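Local coordinates for protein immunoreactive 84kD antigen PG93 (Porphyromonas gingivalis, PDB 5M11) that probably works at the bacterial surface as an essential component of the type-IX secretion system of this oral bacterium, and binds zinc and calcium ions, at residues I86-E91 against S131-A136; R94-P99 against A136-P141; A537-G542 against K597-W602; L639-D644 against T661-G666. One frame throughout, in Å; residues are numbered along the deposited sequence.

Contact 1: residues I86-E91 against S131-A136. With ZN (zinc ion), chain I.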
loop_
_atom_site.group_PDB
_atom_site.type_symbol
_atom_site.label_atom_id
_atom_site.label_comp_id
_atom_site.label_asym_id
_atom_site.label_seq_id
_atom_site.Cartn_x
_atom_site.Cartn_y
_atom_site.Cartn_z
ATOM N N ILE A 86 -17.412 8.074 2.909
ATOM C CA ILE A 86 -18.168 7.446 3.996
ATOM C C ILE A 86 -18.799 6.145 3.497
ATOM O O ILE A 86 -19.319 6.070 2.368
ATOM C CB ILE A 86 -19.259 8.412 4.538
ATOM C CG1 ILE A 86 -18.659 9.634 5.281
ATOM C CG2 ILE A 86 -20.291 7.693 5.399
ATOM C CD1 ILE A 86 -19.421 10.890 5.080
ATOM N N ASP A 87 -18.781 5.137 4.369
ATOM C CA ASP A 87 -19.424 3.850 4.164
ATOM C C ASP A 87 -20.277 3.551 5.384
ATOM O O ASP A 87 -19.916 3.969 6.490
ATOM C CB ASP A 87 -18.382 2.733 3.943
ATOM C CG ASP A 87 -18.000 2.440 2.501
ATOM O OD1 ASP A 87 -18.629 3.025 1.582
ATOM O OD2 ASP A 87 -17.114 1.585 2.289
ATOM N N ILE A 88 -21.422 2.866 5.187
ATOM C CA ILE A 88 -22.280 2.432 6.287
ATOM C C ILE A 88 -22.347 0.941 6.194
ATOM O O ILE A 88 -22.772 0.403 5.171
ATOM C CB ILE A 88 -23.674 3.106 6.353
ATOM C CG1 ILE A 88 -23.519 4.637 6.509
ATOM C CG2 ILE A 88 -24.457 2.550 7.542
ATOM C CD1 ILE A 88 -24.693 5.473 6.089
ATOM N N LEU A 89 -21.850 0.275 7.229
ATOM C CA LEU A 89 -21.803 -1.178 7.359
ATOM C C LEU A 89 -22.998 -1.605 8.203
ATOM O O LEU A 89 -22.992 -1.400 9.421
ATOM C CB LEU A 89 -20.466 -1.560 8.026
ATOM C CG LEU A 89 -19.862 -2.926 7.731
ATOM C CD1 LEU A 89 -18.367 -2.900 7.965
ATOM C CD2 LEU A 89 -20.455 -3.992 8.638
ATOM N N ASP A 90 -24.047 -2.145 7.555
ATOM C CA ASP A 90 -25.251 -2.564 8.269
ATOM C C ASP A 90 -24.988 -3.894 9.019
ATOM O O ASP A 90 -23.920 -4.498 8.864
ATOM C CB ASP A 90 -26.492 -2.616 7.337
ATOM C CG ASP A 90 -26.694 -3.809 6.404
ATOM O OD1 ASP A 90 -26.016 -4.842 6.591
ATOM O OD2 ASP A 90 -27.600 -3.739 5.541
ATOM N N GLU A 91 -25.949 -4.317 9.853
ATOM C CA GLU A 91 -25.876 -5.527 10.683
ATOM C C GLU A 91 -25.516 -6.804 9.863
ATOM O O GLU A 91 -24.677 -7.600 10.297
ATOM C CB GLU A 91 -27.218 -5.710 11.409
ATOM C CG GLU A 91 -27.157 -6.544 12.677
ATOM C CD GLU A 91 -28.510 -6.886 13.276
ATOM O OE1 GLU A 91 -29.544 -6.394 12.759
ATOM O OE2 GLU A 91 -28.533 -7.642 14.276
ATOM N N SER A 131 -20.952 18.117 9.265
ATOM C CA SER A 131 -21.871 17.373 8.411
ATOM C C SER A 131 -22.830 16.467 9.196
ATOM O O SER A 131 -22.409 15.720 10.099
ATOM C CB SER A 131 -21.088 16.541 7.408
ATOM O OG SER A 131 -20.651 17.398 6.370
ATOM N N VAL A 132 -24.126 16.538 8.854
ATOM C CA VAL A 132 -25.146 15.698 9.478
ATOM C C VAL A 132 -25.376 14.529 8.542
ATOM O O VAL A 132 -25.804 14.709 7.387
ATOM C CB VAL A 132 -26.465 16.423 9.834
ATOM C CG1 VAL A 132 -27.367 15.526 10.661
ATOM C CG2 VAL A 132 -26.185 17.690 10.591
ATOM N N LEU A 133 -25.080 13.340 9.045
ATOM C CA LEU A 133 -25.249 12.143 8.277
ATOM C C LEU A 133 -26.470 11.400 8.762
ATOM O O LEU A 133 -26.664 11.227 9.975
ATOM C CB LEU A 133 -23.981 11.294 8.368
ATOM C CG LEU A 133 -23.999 9.856 7.897
ATOM C CD1 LEU A 133 -24.297 9.748 6.424
ATOM C CD2 LEU A 133 -22.672 9.215 8.212
ATOM N N ASP A 134 -27.326 11.013 7.793
ATOM C CA ASP A 134 -28.502 10.208 8.033
ATOM C C ASP A 134 -28.054 8.762 7.750
ATOM O O ASP A 134 -27.982 8.317 6.602
ATOM C CB ASP A 134 -29.698 10.684 7.192
ATOM C CG ASP A 134 -30.984 9.897 7.363
ATOM O OD1 ASP A 134 -30.946 8.810 7.986
ATOM O OD2 ASP A 134 -32.026 10.353 6.857
ATOM N N VAL A 135 -27.674 8.073 8.826
ATOM C CA VAL A 135 -27.157 6.722 8.818
ATOM C C VAL A 135 -28.172 5.743 8.191
ATOM O O VAL A 135 -27.779 5.016 7.291
ATOM C CB VAL A 135 -26.726 6.303 10.246
ATOM C CG1 VAL A 135 -26.118 4.898 10.242
ATOM C CG2 VAL A 135 -25.750 7.324 10.856
ATOM N N ALA A 136 -29.457 5.739 8.610
ATOM C CA ALA A 136 -30.466 4.820 8.032
ATOM C C ALA A 136 -30.629 4.957 6.522
ATOM O O ALA A 136 -30.797 3.952 5.844
ATOM C CB ALA A 136 -31.820 5.043 8.680
HETATM ZN ZN ZN I . -33.849 9.390 7.346
#
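The flat groups here are a peptide carbonyl and a carboxylate: the CD1 methyl of Ile88 lies against the carbonyl oxygen of Val135 (3.3 Å), while the carboxylate of Asp134, on the far side of its strand, gives OD2 to a zinc ion at 2.1 Å. The side-chain contacts between the strands are aliphatic. Ile86 and Leu133 lie side by side, pointing opposite ways, with CG2 of the isoleucine 4.0 Å from CD2 of the leucine. Leu133 holds CG anti to its backbone N (chi1 167°), and its CD1 reaches CD1 of Ile88 at 4.3 Å. The CG2 branch of Ile88 meets Val135 CG1 at 3.9 Å. Strands 86-89 and 129-134 are third strands of successive four-stranded blades in the N-terminal beta-propeller; the axes of 86-89 and 131-134 pass 10.4 Å apart at 32°, a face-to-face packing with no hydrogen bond between them. Beta-branched Ile86 and Ile88 are at ease in extended backbone, while Leu133 and Val135 offer apolar branches to the seam; Leu133 also touches Val98 and Val78 of the neighbouring blade. Asp87 turns from the seam, and its carboxylate is bonded by Ser61, Tyr81 and Asn97. Asp134 sets off away from the seam, and Glu137 supplies the same zinc with a second carboxylate oxygen.

Contact 2: residues R94-P99 against A136-P141; sequences RVTNVP and AEARIP. With ZN (zinc ion), chain I.
Val98 and Ala138 bring the two backbones to 5.8 Å between their CA atoms, yet no hydrogen bond joins the segments, and Ala138 itself adopts a left-handed conformation (phi 41°). Its single methyl meets two side chains. Ala138 CB lies 3.5 Å from CG2 of Thr96 and 3.6 Å from CG2 of Val98, so a small residue fits where the loop comes down on the edge strand of the preceding blade. The two branches of Val98 divide the work: while CG2 meets the alanine, CG1 stands anti to the backbone N (chi1 -172°) and reaches CD1 of Ile140 at 3.7 Å. Thr96 offers its methyl to the contact at the surface, a beta-branched residue well suited to an edge strand.

Outside the apolar patch, Glu137 stretches away with CG anti to its carbonyl carbon and binds the zinc ion through OE2 at 2.1 Å. The same oxygen forms a salt bridge with Arg139 NH2 at 2.9 Å, although the N-H is poorly aimed (124°). The positive guanidinium probably offsets part of the carboxylate charge gathered at the metal, to which Asp134 also contributes. Ala138 and Arg139 together face Asp134 as a G1 beta bulge, the irregularity that closes the hairpin 129-134/139-144 in this propeller blade and probably helps bring Asp134 and Glu137 to the same zinc.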
loop_
_atom_site.group_PDB
_atom_site.type_symbol
_atom_site.label_atom_id
_atom_site.label_comp_id
_atom_site.label_asym_id
_atom_site.label_seq_id
_atom_site.Cartn_x
_atom_site.Cartn_y
_atom_site.Cartn_z
ATOM N N ARG A 94 -23.680 -5.350 4.945
ATOM C CA ARG A 94 -23.926 -4.700 3.671
ATOM C C ARG A 94 -23.431 -3.266 3.752
ATOM O O ARG A 94 -23.753 -2.535 4.701
ATOM C CB ARG A 94 -25.407 -4.777 3.283
ATOM C CG ARG A 94 -25.960 -6.209 3.301
ATOM C CD ARG A 94 -27.360 -6.309 2.715
ATOM N NE ARG A 94 -28.364 -5.660 3.563
ATOM C CZ ARG A 94 -29.473 -5.081 3.110
ATOM N NH1 ARG A 94 -29.733 -5.053 1.808
ATOM N NH2 ARG A 94 -30.326 -4.523 3.955
ATOM N N VAL A 95 -22.621 -2.876 2.768
ATOM C CA VAL A 95 -21.983 -1.561 2.687
ATOM C C VAL A 95 -22.837 -0.585 1.858
ATOM O O VAL A 95 -23.311 -0.946 0.782
ATOM C CB VAL A 95 -20.554 -1.700 2.092
ATOM C CG1 VAL A 95 -19.877 -0.343 1.906
ATOM C CG2 VAL A 95 -19.695 -2.633 2.931
ATOM N N THR A 96 -22.993 0.655 2.343
ATOM C CA THR A 96 -23.724 1.697 1.624
ATOM C C THR A 96 -22.821 2.915 1.544
ATOM O O THR A 96 -22.367 3.412 2.587
ATOM C CB THR A 96 -25.072 1.982 2.282
ATOM O OG1 THR A 96 -25.720 0.745 2.577
ATOM C CG2 THR A 96 -25.957 2.807 1.413
ATOM N N ASN A 97 -22.539 3.378 0.313
ATOM C CA ASN A 97 -21.614 4.495 0.107
ATOM C C ASN A 97 -22.276 5.871 0.280
ATOM O O ASN A 97 -23.412 6.062 -0.149
ATOM C CB ASN A 97 -20.951 4.403 -1.284
ATOM C CG ASN A 97 -19.598 5.083 -1.402
ATOM O OD1 ASN A 97 -19.216 5.580 -2.474
ATOM N ND2 ASN A 97 -18.824 5.105 -0.313
ATOM N N VAL A 98 -21.563 6.827 0.894
ATOM C CA VAL A 98 -22.029 8.214 1.043
ATOM C C VAL A 98 -20.849 9.101 0.546
ATOM O O VAL A 98 -20.020 9.549 1.355
ATOM C CB VAL A 98 -22.531 8.553 2.483
ATOM C CG1 VAL A 98 -23.186 9.918 2.533
ATOM C CG2 VAL A 98 -23.500 7.493 3.019
ATOM N N PRO A 99 -20.704 9.290 -0.802
ATOM C CA PRO A 99 -19.520 10.006 -1.330
ATOM C C PRO A 99 -19.633 11.527 -1.470
ATOM O O PRO A 99 -18.727 12.129 -2.062
ATOM C CB PRO A 99 -19.346 9.393 -2.714
ATOM C CG PRO A 99 -20.707 8.998 -3.132
ATOM C CD PRO A 99 -21.541 8.765 -1.905
ATOM N N ALA A 136 -29.457 5.739 8.610
ATOM C CA ALA A 136 -30.466 4.820 8.032
ATOM C C ALA A 136 -30.629 4.957 6.522
ATOM O O ALA A 136 -30.797 3.952 5.844
ATOM C CB ALA A 136 -31.820 5.043 8.680
ATOM N N GLU A 137 -30.576 6.201 6.000
ATOM C CA GLU A 137 -30.810 6.518 4.594
ATOM C C GLU A 137 -29.548 6.965 3.810
ATOM O O GLU A 137 -29.669 7.460 2.689
ATOM C CB GLU A 137 -31.879 7.614 4.501
ATOM C CG GLU A 137 -33.292 7.203 4.880
ATOM C CD GLU A 137 -34.263 8.325 4.597
ATOM O OE1 GLU A 137 -34.989 8.231 3.589
ATOM O OE2 GLU A 137 -34.217 9.352 5.308
ATOM N N ALA A 138 -28.355 6.768 4.367
ATOM C CA ALA A 138 -27.080 7.072 3.718
ATOM C C ALA A 138 -27.094 8.401 2.925
ATOM O O ALA A 138 -26.794 8.418 1.733
ATOM C CB ALA A 138 -26.704 5.925 2.802
ATOM N N ARG A 139 -27.458 9.507 3.575
ATOM C CA ARG A 139 -27.473 10.791 2.878
ATOM C C ARG A 139 -27.110 11.923 3.819
ATOM O O ARG A 139 -27.362 11.816 5.024
ATOM C CB ARG A 139 -28.821 11.063 2.181
ATOM C CG ARG A 139 -30.053 11.016 3.058
ATOM C CD ARG A 139 -31.278 11.491 2.276
ATOM N NE ARG A 139 -32.496 11.448 3.085
ATOM C CZ ARG A 139 -32.792 12.330 4.042
ATOM N NH1 ARG A 139 -31.961 13.334 4.316
ATOM N NH2 ARG A 139 -33.908 12.203 4.746
ATOM N N ILE A 140 -26.519 13.005 3.272
ATOM C CA ILE A 140 -26.131 14.145 4.099
ATOM C C ILE A 140 -27.109 15.327 3.842
ATOM O O ILE A 140 -26.978 16.036 2.847
ATOM C CB ILE A 140 -24.640 14.509 3.920
ATOM C CG1 ILE A 140 -23.768 13.412 4.543
ATOM C CG2 ILE A 140 -24.332 15.861 4.537
ATOM C CD1 ILE A 140 -22.502 13.263 3.902
ATOM N N PRO A 141 -28.127 15.511 4.708
ATOM C CA PRO A 141 -29.101 16.583 4.473
ATOM C C PRO A 141 -28.596 17.994 4.724
ATOM O O PRO A 141 -29.304 18.941 4.383
ATOM C CB PRO A 141 -30.205 16.268 5.473
ATOM C CG PRO A 141 -29.560 15.497 6.545
ATOM C CD PRO A 141 -28.499 14.692 5.884
HETATM ZN ZN ZN I . -33.849 9.390 7.346
#

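Contact 3: residues A537-G542 against K597-W602. With ZN (zinc ion), chain E; PG4 (tetraethylene glycol), chain P.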
loop_
_atom_site.group_PDB
_atom_site.type_symbol
_atom_site.label_atom_id
_atom_site.label_comp_id
_atom_site.label_asym_id
_atom_site.label_seq_id
_atom_site.Cartn_x
_atom_site.Cartn_y
_atom_site.Cartn_z
ATOM N N ALA A 537 15.258 -4.727 -16.931
ATOM C CA ALA A 537 14.889 -6.143 -16.907
ATOM C C ALA A 537 15.423 -6.871 -18.101
ATOM O O ALA A 537 15.277 -6.368 -19.212
ATOM C CB ALA A 537 13.372 -6.287 -16.871
ATOM N N VAL A 538 15.983 -8.077 -17.909
ATOM C CA VAL A 538 16.468 -8.863 -19.045
ATOM C C VAL A 538 15.361 -9.870 -19.467
ATOM O O VAL A 538 14.862 -10.660 -18.653
ATOM C CB VAL A 538 17.881 -9.504 -18.845
ATOM C CG1 VAL A 538 17.855 -10.787 -18.031
ATOM C CG2 VAL A 538 18.581 -9.718 -20.189
ATOM N N ASP A 539 14.936 -9.796 -20.725
ATOM C CA ASP A 539 13.911 -10.725 -21.157
ATOM C C ASP A 539 14.570 -12.012 -21.675
ATOM O O ASP A 539 15.789 -12.159 -21.551
ATOM C CB ASP A 539 12.966 -10.068 -22.172
ATOM C CG ASP A 539 13.434 -9.916 -23.599
ATOM O OD1 ASP A 539 14.592 -10.300 -23.897
ATOM O OD2 ASP A 539 12.639 -9.415 -24.430
ATOM N N HIS A 540 13.782 -12.944 -22.238
ATOM C CA HIS A 540 14.316 -14.210 -22.745
ATOM C C HIS A 540 15.094 -14.036 -24.065
ATOM O O HIS A 540 15.929 -14.887 -24.375
ATOM C CB HIS A 540 13.202 -15.243 -22.937
ATOM C CG HIS A 540 12.376 -15.497 -21.718
ATOM N ND1 HIS A 540 11.053 -15.895 -21.820
ATOM C CD2 HIS A 540 12.701 -15.392 -20.410
ATOM C CE1 HIS A 540 10.623 -16.035 -20.577
ATOM N NE2 HIS A 540 11.573 -15.730 -19.692
ATOM N N ASN A 541 14.836 -12.935 -24.821
ATOM C CA ASN A 541 15.486 -12.616 -26.106
ATOM C C ASN A 541 16.826 -11.840 -25.915
ATOM O O ASN A 541 17.293 -11.160 -26.846
ATOM C CB ASN A 541 14.530 -11.804 -27.001
ATOM C CG ASN A 541 13.290 -12.532 -27.451
ATOM O OD1 ASN A 541 13.295 -13.749 -27.680
ATOM N ND2 ASN A 541 12.206 -11.781 -27.646
ATOM N N GLY A 542 17.413 -11.959 -24.718
ATOM C CA GLY A 542 18.656 -11.296 -24.339
ATOM C C GLY A 542 18.632 -9.781 -24.435
ATOM O O GLY A 542 19.685 -9.163 -24.643
ATOM N N LYS A 597 6.642 -15.701 -18.248
ATOM C CA LYS A 597 6.999 -17.030 -18.738
ATOM C C LYS A 597 6.748 -17.008 -20.253
ATOM O O LYS A 597 7.411 -17.719 -21.019
ATOM C CB LYS A 597 6.102 -18.051 -18.006
ATOM C CG LYS A 597 6.267 -19.511 -18.381
ATOM C CD LYS A 597 5.256 -20.398 -17.631
ATOM C CE LYS A 597 3.878 -20.462 -18.263
ATOM N NZ LYS A 597 3.840 -21.354 -19.454
ATOM N N LEU A 598 5.787 -16.135 -20.677
ATOM C CA LEU A 598 5.406 -15.908 -22.072
ATOM C C LEU A 598 6.255 -14.825 -22.709
ATOM O O LEU A 598 6.013 -14.483 -23.870
ATOM C CB LEU A 598 3.929 -15.515 -22.193
ATOM C CG LEU A 598 2.875 -16.460 -21.634
ATOM C CD1 LEU A 598 1.493 -15.916 -21.914
ATOM C CD2 LEU A 598 3.015 -17.868 -22.174
ATOM N N ASN A 599 7.250 -14.283 -21.959
ATOM C CA ASN A 599 8.146 -13.191 -22.370
ATOM C C ASN A 599 7.362 -11.844 -22.492
ATOM O O ASN A 599 7.840 -10.887 -23.106
ATOM C CB ASN A 599 8.892 -13.538 -23.670
ATOM C CG ASN A 599 10.247 -12.903 -23.832
ATOM O OD1 ASN A 599 10.878 -12.413 -22.875
ATOM N ND2 ASN A 599 10.745 -12.964 -25.058
ATOM N N HIS A 600 6.164 -11.781 -21.871
ATOM C CA HIS A 600 5.341 -10.576 -21.821
ATOM C C HIS A 600 5.856 -9.719 -20.694
ATOM O O HIS A 600 6.555 -10.236 -19.823
ATOM C CB HIS A 600 3.847 -10.899 -21.659
ATOM C CG HIS A 600 3.215 -11.569 -22.844
ATOM N ND1 HIS A 600 2.147 -12.440 -22.691
ATOM C CD2 HIS A 600 3.521 -11.481 -24.160
ATOM C CE1 HIS A 600 1.834 -12.845 -23.909
ATOM N NE2 HIS A 600 2.630 -12.291 -24.832
ATOM N N LYS A 601 5.575 -8.411 -20.719
ATOM C CA LYS A 601 6.137 -7.495 -19.732
ATOM C C LYS A 601 5.097 -6.872 -18.806
ATOM O O LYS A 601 4.125 -6.290 -19.275
ATOM C CB LYS A 601 6.915 -6.382 -20.455
ATOM C CG LYS A 601 8.328 -6.779 -20.888
ATOM C CD LYS A 601 8.418 -7.625 -22.161
ATOM C CE LYS A 601 9.771 -8.280 -22.226
ATOM N NZ LYS A 601 9.971 -9.105 -23.448
ATOM N N TRP A 602 5.307 -6.996 -17.483
ATOM C CA TRP A 602 4.455 -6.370 -16.471
ATOM C C TRP A 602 5.117 -5.063 -16.107
ATOM O O TRP A 602 6.245 -5.058 -15.618
ATOM C CB TRP A 602 4.227 -7.275 -15.253
ATOM C CG TRP A 602 3.327 -8.438 -15.542
ATOM C CD1 TRP A 602 3.708 -9.701 -15.888
ATOM C CD2 TRP A 602 1.892 -8.429 -15.567
ATOM N NE1 TRP A 602 2.597 -10.488 -16.103
ATOM C CE2 TRP A 602 1.470 -9.727 -15.935
ATOM C CE3 TRP A 602 0.916 -7.441 -15.338
ATOM C CZ2 TRP A 602 0.118 -10.062 -16.083
ATOM C CZ3 TRP A 602 -0.424 -7.776 -15.478
ATOM C CH2 TRP A 602 -0.811 -9.076 -15.830
HETATM ZN ZN ZN E . 2.663 -12.462 -26.995
HETATM O O1 PG4 P . 7.202 -17.003 -25.777
HETATM C C1 PG4 P . 8.104 -17.870 -25.064
HETATM C C2 PG4 P . 9.485 -17.223 -24.888
HETATM O O2 PG4 P . 10.135 -17.736 -23.721
HETATM C C3 PG4 P . 11.258 -18.552 -24.058
HETATM C C4 PG4 P . 11.975 -19.027 -22.796
HETATM O O3 PG4 P . 13.357 -18.655 -22.842
HETATM C C5 PG4 P . 14.072 -19.163 -21.720
HETATM C C6 PG4 P . 14.965 -18.062 -21.171
HETATM O O4 PG4 P . 14.688 -17.872 -19.786
HETATM C C7 PG4 P . 15.823 -17.325 -19.118
HETATM C C8 PG4 P . 15.459 -16.010 -18.427
HETATM O O5 PG4 P . 15.668 -14.906 -19.318
HETATM O O HOH W 1 0.393 -11.742 -27.455
#
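Lys601 NZ and Asp539 OD2 form a salt bridge at 2.9 Å, made through the anti lone pair of the carboxylate oxygen. Beside it, the backbone N-H of His540 points almost straight (168°) at Asn599 OD1, 3.0 Å away, although the donor stands 37° above the amide plane. The His540 ring runs alongside that amide, their planes only 14° apart, with Lys597 O at the ring edge; ND1 bonds to tetraethylene glycol O2 at 2.8 Å, and a carbon of that glycol, probably from the crystallisation liquor, lies over one face. The contact joins neighbouring blades of the second propeller: a type I turn, Asp539 to Gly542, follows the first strand of one, and the loop before strand 601-606 belongs to the next. Asparagine suits position 599 because it tolerates a positive phi while bridging both loops. Further out, Lys601 NZ, carried by a chain bent at chi2, also bonds to Asn599 O at 2.8 Å and to Glu615 O, and Glu615 OE2 receives Asn599 ND2. Asp539 is held by Trp545 NE1 on OD2 and Ser543 N on OD1. On the far side of the loop, His600 NE2 binds a zinc ion at 2.2 Å, which a water also ligates.

Contact 4: residues L639-D644 against T661-G666; sequences LALNDD and TGTGSG
The backbone N-H of Ser665 bonds to the carbonyl oxygen of Asp644 at 2.8 Å. The donor stands 60° above the carbonyl plane, and the angle at the hydrogen is 132°. The bond ties the turn that ends strand 636-642, first strand of the last blade of the second beta-propeller, to the loop leaving that blade's third strand, 655-660, toward the C-terminal part of the chain. A weak companion bond runs from Ser665 OG to Asp643 O at 3.5 Å. Ser665 is poorly ordered, which agrees with an exposed end held mainly by backbone. Serine suits the spot, small enough for the surface loop and able to offer its hydroxyl to a carbonyl.

Glycine suits position 664, because a CB there would come close to Asp644 O; Asp643 O sits 3.8 Å from Gly664 CA. On the turn itself, Asn642 OD1 weakly accepts the N-H of Asp644, two residues on, at 3.4 Å. Nearer the core the contact turns apolar. Thr663 adds its methyl to the seam and also packs on Lys597 and Asp596 of the preceding blade. Leu641 fills the space beneath the loop: with CG anti to the backbone N (chi1 176°), it crosses Thr661 at about a right angle, CD1 lying 4.0 Å from Thr661 OG1 and CD2 lying 4.5 Å from Thr663 CG2.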
loop_
_atom_site.group_PDB
_atom_site.type_symbol
_atom_site.label_atom_id
_atom_site.label_comp_id
_atom_site.label_asym_id
_atom_site.label_seq_id
_atom_site.Cartn_x
_atom_site.Cartn_y
_atom_site.Cartn_z
ATOM N N LEU A 639 7.334 -4.340 -8.214
ATOM C CA LEU A 639 6.775 -5.580 -8.758
ATOM C C LEU A 639 7.684 -6.802 -8.381
ATOM O O LEU A 639 8.877 -6.631 -8.075
ATOM C CB LEU A 639 6.616 -5.492 -10.296
ATOM C CG LEU A 639 5.543 -4.569 -10.894
ATOM C CD1 LEU A 639 5.553 -4.645 -12.397
ATOM C CD2 LEU A 639 4.134 -4.870 -10.355
ATOM N N ALA A 640 7.101 -8.023 -8.380
ATOM C CA ALA A 640 7.756 -9.317 -8.110
ATOM C C ALA A 640 6.814 -10.373 -8.548
ATOM O O ALA A 640 5.616 -10.228 -8.333
ATOM C CB ALA A 640 8.098 -9.482 -6.635
ATOM N N LEU A 641 7.309 -11.416 -9.186
ATOM C CA LEU A 641 6.446 -12.450 -9.730
ATOM C C LEU A 641 6.852 -13.847 -9.267
ATOM O O LEU A 641 8.023 -14.229 -9.371
ATOM C CB LEU A 641 6.518 -12.337 -11.264
ATOM C CG LEU A 641 5.785 -13.344 -12.127
ATOM C CD1 LEU A 641 4.304 -13.083 -12.114
ATOM C CD2 LEU A 641 6.293 -13.276 -13.524
ATOM N N ASN A 642 5.860 -14.610 -8.787
ATOM C CA ASN A 642 6.014 -15.995 -8.366
ATOM C C ASN A 642 5.739 -16.844 -9.601
ATOM O O ASN A 642 4.590 -17.208 -9.871
ATOM C CB ASN A 642 5.063 -16.295 -7.200
ATOM C CG ASN A 642 5.141 -17.687 -6.603
ATOM O OD1 ASN A 642 5.751 -18.625 -7.136
ATOM N ND2 ASN A 642 4.466 -17.858 -5.481
ATOM N N ASP A 643 6.795 -17.121 -10.379
ATOM C CA ASP A 643 6.719 -17.847 -11.656
ATOM C C ASP A 643 6.083 -19.242 -11.529
ATOM O O ASP A 643 5.565 -19.750 -12.523
ATOM C CB ASP A 643 8.103 -17.962 -12.315
ATOM C CG ASP A 643 8.820 -16.627 -12.478
ATOM O OD1 ASP A 643 8.679 -16.001 -13.562
ATOM O OD2 ASP A 643 9.526 -16.204 -11.521
ATOM N N ASP A 644 6.058 -19.816 -10.314
ATOM C CA ASP A 644 5.526 -21.143 -10.048
ATOM C C ASP A 644 4.000 -21.200 -9.914
ATOM O O ASP A 644 3.407 -22.210 -10.321
ATOM C CB ASP A 644 6.153 -21.713 -8.786
ATOM C CG ASP A 644 5.838 -23.173 -8.608
ATOM O OD1 ASP A 644 6.385 -23.995 -9.389
ATOM O OD2 ASP A 644 4.975 -23.492 -7.751
ATOM N N THR A 661 -1.790 -14.154 -12.530
ATOM C CA THR A 661 -1.347 -13.933 -13.906
ATOM C C THR A 661 -1.768 -15.088 -14.846
ATOM O O THR A 661 -1.988 -14.855 -16.050
ATOM C CB THR A 661 0.177 -13.725 -13.887
ATOM O OG1 THR A 661 0.454 -12.684 -12.961
ATOM C CG2 THR A 661 0.741 -13.293 -15.224
ATOM N N GLY A 662 -1.868 -16.305 -14.299
ATOM C CA GLY A 662 -2.198 -17.497 -15.075
ATOM C C GLY A 662 -0.980 -17.969 -15.846
ATOM O O GLY A 662 -1.097 -18.671 -16.848
ATOM N N THR A 663 0.209 -17.592 -15.335
ATOM C CA THR A 663 1.555 -17.814 -15.843
ATOM C C THR A 663 2.230 -18.875 -14.944
ATOM O O THR A 663 3.401 -19.209 -15.129
ATOM C CB THR A 663 2.188 -16.409 -15.907
ATOM O OG1 THR A 663 1.898 -15.881 -17.198
ATOM C CG2 THR A 663 3.698 -16.326 -15.566
ATOM N N GLY A 664 1.447 -19.449 -14.038
ATOM C CA GLY A 664 1.899 -20.482 -13.119
ATOM C C GLY A 664 2.342 -21.789 -13.747
ATOM O O GLY A 664 1.824 -22.218 -14.785
ATOM N N SER A 665 3.319 -22.429 -13.091
ATOM C CA SER A 665 3.863 -23.733 -13.446
ATOM C C SER A 665 3.169 -24.797 -12.570
ATOM O O SER A 665 3.812 -25.608 -11.894
ATOM C CB SER A 665 5.379 -23.734 -13.293
ATOM O OG SER A 665 5.943 -22.765 -14.162
ATOM N N GLY A 666 1.836 -24.722 -12.572
ATOM C CA GLY A 666 0.942 -25.641 -11.886
ATOM C C GLY A 666 0.707 -26.789 -12.837
ATOM O O GLY A 666 0.043 -26.614 -13.868
#

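Strand 13-16 at the N terminus belongs to the last blade of the second propeller, after which the chain enters the first. There contacts 1 and 2 close loops of about forty residues and cross, their segments alternating; they share Ala136, lie 5 Å apart between centres, bind one zinc, and tie two successive blades at their third and fourth strands. Much later, in the second propeller, contact 3 closes a loop of 54 residues and joins two successive blades, and contact 4, in series after it, closes a short loop within the last blade. These two touch, Trp602 and Lys597 meeting Leu639, Thr661 and Thr663. Contacts 1 and 3 lie on opposite sides of the chain's centre.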